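Local coordinates for integron cassette protein (Vibrio cholerae, PDB 3G1J) that is of unknown function, a small protein encoded by a mobile integron gene cassette and placed in the SH3 clan, at residues V2-L7 with R41-N46; C19-R24 with G37-F42. One frame throughout, in Å; residues are numbered along the deposited sequence.

Contact 1 of 2, residues V2-L7 with R41-N46; sequences VDRDYL and RFLGSN
Arg4 lays its guanidinium over the side chain of Leu43, so that the flat cationic group meets Leu43 CD2 with one face. Leu43 CD2 is 3.8 Å from Arg4 CZ and sits 3.6 Å above the guanidinium plane, displaced toward its rim; Leu43 CD1 lies near Arg4 NE and CZ. The Arg4 chain gets there by a bend at chi2 (-93°), which carries its end nearer to strand 39-48 than its first carbons would suggest. A leucine suits this place because an apolar methyl can lie against the face while the N-H groups, in the plane, stay available to water: Arg4 NH1 donates to a water, which in turn donates to Leu43 O at 2.9 Å.

Leu7, just after the 3-10 turn, lies against the strand at Gly44 and Ser45. Its CD1 is 3.9 Å from Gly44 CA, its CD2 is 4.2 Å from Asn46 CB, and Leu7 CA makes a CA-H...O contact of 3.6 Å with Ser45 O. Gly44, with no side chain, lets Leu7 lie directly on the backbone. Leu43 and Gly44 together face Phe57 in a classic beta bulge, and Leu7 also touches Phe57. A second water joins Tyr6 O to Asn46 OD1, 2.8 Å from each.

With no direct hydrogen bond between the segments, apolar contact and two water bridges join the 3-10 turn and Leu7 to the strand. Arg4 NH1 and Arg41 NH1, 4.7 Å apart, probably repel mildly, with solvent likely to screen them.

Contact 2 of 2, residues C19-R24 with G37-F42; sequences CYKVVR and GDVMRF
Tyr20 and Met40, the latter present as selenomethionine, form an antiparallel hydrogen-bonded pair, Tyr20 N to Met40 O at 2.8 Å and Met40 N to Tyr20 O at 2.9 Å. Val22 N extends the ladder to Asp38 O at 2.7 Å, and Gly37 N closes it on Val22 O with an almost straight N-H...O angle of 172°.

The tightly packed part holds the buried Tyr20, Met40, Phe42 and Val22. Tyr20 CE1 meets Phe42 CB at 3.9 Å, while the hydroxyl of Tyr20 is bonded to Lys15 N. Val22 lies alongside Asp38, CG2 to CB 3.9 Å. Large apolar groups suit this side, where Met40 also touches Phe58 and Phe87.

On the other face Cys19, Lys21, Val39 and Arg41 are partly or fully exposed. Cys19 SG rests 3.8 Å from Arg41 CB, and the end of the Arg41 side chain leads away from segment 19-24. The fully extended Lys21 chain passes Gly37, CE to CA 4.0 Å; its aliphatic length covers backbone while the ammonium extends beyond, as suits an exposed strand.

This is antiparallel pairing of amphipathic strands, one face turned to the core, consistent with the small antiparallel sheet folds of the SH3 clan.

Overall arrangement
Both contacts use strand 39-48, whose start pairs with strand 19-22 in contact 2 and whose middle part receives the N-terminal loop, with its 3-10 turn, in contact 1. Their centres lie 16 Å apart, and they share Arg41 and Phe42. Along the chain, segment 2-7 comes first, then 19-24, and both find their partners on the later strand. In the five-stranded antiparallel sheet, strand 39-48 is central, between 53-60 and 19-22, with 87-89 beyond the latter. One long strand thus meets both the N-terminal loop and a neighbouring sheet strand, uniting distant parts of a compact, single-chain protein.

Contact 1 of 2, residues V2-L7 with R41-N46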
# COMPACT_ATOMS: atom_id res chain seq x y z
N VAL A 2 -5.59 0.44 -13.18
CA VAL A 2 -6.59 1.17 -12.43
C VAL A 2 -6.69 2.61 -12.95
O VAL A 2 -5.69 3.21 -13.35
CB VAL A 2 -6.27 1.17 -10.92
CG1 VAL A 2 -5.04 2.03 -10.64
CG2 VAL A 2 -7.46 1.65 -10.10
N ASP A 3 -7.89 3.16 -12.96
CA ASP A 3 -8.09 4.54 -13.36
C ASP A 3 -7.58 5.45 -12.24
O ASP A 3 -8.20 5.55 -11.18
CB ASP A 3 -9.58 4.79 -13.65
CG ASP A 3 -9.87 6.17 -14.20
OD1 ASP A 3 -8.99 7.06 -14.11
OD2 ASP A 3 -10.99 6.35 -14.72
N ARG A 4 -6.44 6.09 -12.46
CA ARG A 4 -5.80 6.92 -11.43
C ARG A 4 -6.68 8.06 -10.94
O ARG A 4 -6.53 8.51 -9.80
CB ARG A 4 -4.48 7.51 -11.95
CG ARG A 4 -3.55 6.50 -12.57
CD ARG A 4 -2.55 5.94 -11.58
NE ARG A 4 -1.54 5.16 -12.28
CZ ARG A 4 -0.32 5.61 -12.58
NH1 ARG A 4 0.06 6.83 -12.21
NH2 ARG A 4 0.53 4.82 -13.24
N ASP A 5 -7.57 8.55 -11.79
CA ASP A 5 -8.43 9.67 -11.43
C ASP A 5 -9.39 9.34 -10.28
O ASP A 5 -9.98 10.24 -9.69
CB ASP A 5 -9.21 10.17 -12.65
CG ASP A 5 -8.34 10.99 -13.60
OD1 ASP A 5 -7.15 11.21 -13.31
OD2 ASP A 5 -8.87 11.42 -14.65
N TYR A 6 -9.59 8.05 -10.00
CA TYR A 6 -10.44 7.62 -8.89
C TYR A 6 -9.67 7.52 -7.58
O TYR A 6 -10.28 7.39 -6.52
CB TYR A 6 -11.10 6.26 -9.18
CG TYR A 6 -12.29 6.38 -10.09
CD1 TYR A 6 -13.58 6.48 -9.57
CD2 TYR A 6 -12.14 6.41 -11.47
CE1 TYR A 6 -14.68 6.60 -10.40
CE2 TYR A 6 -13.22 6.53 -12.30
CZ TYR A 6 -14.49 6.63 -11.77
OH TYR A 6 -15.57 6.75 -12.62
N LEU A 7 -8.34 7.61 -7.65
CA LEU A 7 -7.52 7.37 -6.47
C LEU A 7 -7.24 8.61 -5.63
O LEU A 7 -7.10 9.72 -6.14
CB LEU A 7 -6.17 6.75 -6.87
CG LEU A 7 -6.15 5.40 -7.60
CD1 LEU A 7 -4.71 4.96 -7.81
CD2 LEU A 7 -6.95 4.33 -6.87
N ARG A 41 7.00 2.80 -6.39
CA ARG A 41 6.46 4.17 -6.42
C ARG A 41 4.96 4.18 -6.09
O ARG A 41 4.18 3.45 -6.70
CB ARG A 41 6.72 4.82 -7.78
CG ARG A 41 6.09 6.21 -7.94
CD ARG A 41 6.66 6.97 -9.13
NE ARG A 41 6.72 6.13 -10.32
CZ ARG A 41 5.68 5.93 -11.13
NH1 ARG A 41 4.52 6.51 -10.88
NH2 ARG A 41 5.82 5.15 -12.20
N PHE A 42 4.55 5.02 -5.14
CA PHE A 42 3.13 5.10 -4.78
C PHE A 42 2.31 5.76 -5.88
O PHE A 42 2.67 6.82 -6.40
CB PHE A 42 2.93 5.84 -3.45
CG PHE A 42 1.52 5.78 -2.91
CD1 PHE A 42 0.89 4.56 -2.70
CD2 PHE A 42 0.83 6.94 -2.58
CE1 PHE A 42 -0.40 4.50 -2.18
CE2 PHE A 42 -0.46 6.90 -2.07
CZ PHE A 42 -1.08 5.67 -1.86
N LEU A 43 1.19 5.14 -6.23
CA LEU A 43 0.29 5.69 -7.25
C LEU A 43 -0.96 6.32 -6.64
O LEU A 43 -1.54 7.25 -7.21
CB LEU A 43 -0.13 4.58 -8.21
CG LEU A 43 0.99 3.79 -8.88
CD1 LEU A 43 0.36 2.77 -9.81
CD2 LEU A 43 1.96 4.71 -9.64
N GLY A 44 -1.41 5.80 -5.50
CA GLY A 44 -2.60 6.32 -4.83
C GLY A 44 -3.37 5.21 -4.14
O GLY A 44 -3.03 4.04 -4.29
N SER A 45 -4.42 5.57 -3.40
CA SER A 45 -5.17 4.60 -2.63
C SER A 45 -6.67 4.72 -2.84
O SER A 45 -7.18 5.74 -3.32
CB SER A 45 -4.87 4.81 -1.14
OG SER A 45 -5.41 6.06 -0.70
N ASN A 46 -7.39 3.67 -2.47
CA ASN A 46 -8.84 3.72 -2.40
C ASN A 46 -9.33 2.93 -1.20
O ASN A 46 -8.80 1.85 -0.92
CB ASN A 46 -9.46 3.18 -3.68
CG ASN A 46 -10.96 3.32 -3.68
OD1 ASN A 46 -11.50 4.40 -3.44
ND2 ASN A 46 -11.66 2.22 -3.93
O HOH W 1 -0.83 8.48 -9.74
O HOH W 2 -10.29 6.93 -3.78

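Contact 2 of 2, residues C19-R24 with G37-F42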
# COMPACT_ATOMS: atom_id res chain seq x y z
N CYS A 19 8.75 7.52 -4.15
CA CYS A 19 9.22 6.14 -4.06
C CYS A 19 9.47 5.73 -2.63
O CYS A 19 9.89 6.54 -1.81
CB CYS A 19 10.50 5.95 -4.87
SG CYS A 19 10.24 5.89 -6.65
N TYR A 20 9.22 4.45 -2.34
CA TYR A 20 9.34 3.91 -0.98
C TYR A 20 10.10 2.59 -0.95
O TYR A 20 9.93 1.75 -1.82
CB TYR A 20 7.95 3.73 -0.34
CG TYR A 20 7.23 5.04 -0.19
CD1 TYR A 20 6.55 5.60 -1.27
CD2 TYR A 20 7.29 5.76 1.00
CE1 TYR A 20 5.93 6.83 -1.16
CE2 TYR A 20 6.67 6.98 1.13
CZ TYR A 20 6.00 7.52 0.04
OH TYR A 20 5.38 8.74 0.14
N LYS A 21 10.94 2.42 0.07
CA LYS A 21 11.57 1.15 0.36
C LYS A 21 10.72 0.40 1.37
O LYS A 21 10.26 0.99 2.36
CB LYS A 21 12.95 1.41 0.99
CG LYS A 21 13.79 0.17 1.25
CD LYS A 21 15.05 0.51 2.04
CE LYS A 21 15.70 -0.74 2.61
NZ LYS A 21 16.98 -0.46 3.33
N VAL A 22 10.51 -0.89 1.15
CA VAL A 22 9.86 -1.70 2.17
C VAL A 22 10.85 -1.93 3.31
O VAL A 22 11.93 -2.47 3.08
CB VAL A 22 9.38 -3.03 1.59
CG1 VAL A 22 8.85 -3.95 2.69
CG2 VAL A 22 8.29 -2.75 0.52
N VAL A 23 10.51 -1.48 4.52
CA VAL A 23 11.44 -1.65 5.65
C VAL A 23 11.04 -2.73 6.66
O VAL A 23 11.79 -3.01 7.60
CB VAL A 23 11.75 -0.33 6.38
CG1 VAL A 23 12.58 0.59 5.50
CG2 VAL A 23 10.48 0.36 6.84
N ARG A 24 9.88 -3.33 6.46
CA ARG A 24 9.56 -4.57 7.16
C ARG A 24 8.76 -5.44 6.20
O ARG A 24 7.76 -4.99 5.64
CB ARG A 24 8.75 -4.36 8.44
CG ARG A 24 8.63 -5.65 9.26
CD ARG A 24 7.63 -5.60 10.42
NE ARG A 24 7.83 -4.44 11.27
CZ ARG A 24 7.35 -4.32 12.50
NH1 ARG A 24 6.68 -5.33 13.05
NH2 ARG A 24 7.56 -3.21 13.18
N GLY A 37 13.44 -4.31 1.52
CA GLY A 37 14.39 -3.92 0.49
C GLY A 37 13.75 -3.59 -0.85
O GLY A 37 14.34 -2.91 -1.69
N ASP A 38 12.54 -4.11 -1.06
CA ASP A 38 11.77 -3.77 -2.26
C ASP A 38 11.55 -2.27 -2.34
O ASP A 38 11.33 -1.62 -1.33
CB ASP A 38 10.41 -4.46 -2.21
CG ASP A 38 10.40 -5.75 -2.98
OD1 ASP A 38 11.48 -6.36 -3.13
OD2 ASP A 38 9.30 -6.16 -3.42
N VAL A 39 11.58 -1.73 -3.56
CA VAL A 39 11.30 -0.32 -3.77
C VAL A 39 10.18 -0.14 -4.80
O VAL A 39 10.21 -0.75 -5.86
CB VAL A 39 12.54 0.44 -4.24
CG1 VAL A 39 12.19 1.89 -4.54
CG2 VAL A 39 13.65 0.35 -3.19
N MSE A 40 9.19 0.68 -4.46
CA MSE A 40 8.00 0.87 -5.30
C MSE A 40 7.58 2.33 -5.29
O MSE A 40 7.75 3.01 -4.28
CB MSE A 40 6.82 0.04 -4.75
CG MSE A 40 7.15 -1.40 -4.45
SE MSE A 40 5.57 -2.51 -4.22
CE MSE A 40 4.86 -1.79 -2.46
N ARG A 41 7.00 2.80 -6.39
CA ARG A 41 6.46 4.17 -6.42
C ARG A 41 4.96 4.18 -6.09
O ARG A 41 4.18 3.45 -6.70
CB ARG A 41 6.72 4.82 -7.78
CG ARG A 41 6.09 6.21 -7.94
CD ARG A 41 6.66 6.97 -9.13
NE ARG A 41 6.72 6.13 -10.32
CZ ARG A 41 5.68 5.93 -11.13
NH1 ARG A 41 4.52 6.51 -10.88
NH2 ARG A 41 5.82 5.15 -12.20
N PHE A 42 4.55 5.02 -5.14
CA PHE A 42 3.13 5.10 -4.78
C PHE A 42 2.31 5.76 -5.88
O PHE A 42 2.67 6.82 -6.40
CB PHE A 42 2.93 5.84 -3.45
CG PHE A 42 1.52 5.78 -2.91
CD1 PHE A 42 0.89 4.56 -2.70
CD2 PHE A 42 0.83 6.94 -2.58
CE1 PHE A 42 -0.40 4.50 -2.18
CE2 PHE A 42 -0.46 6.90 -2.07
CZ PHE A 42 -1.08 5.67 -1.86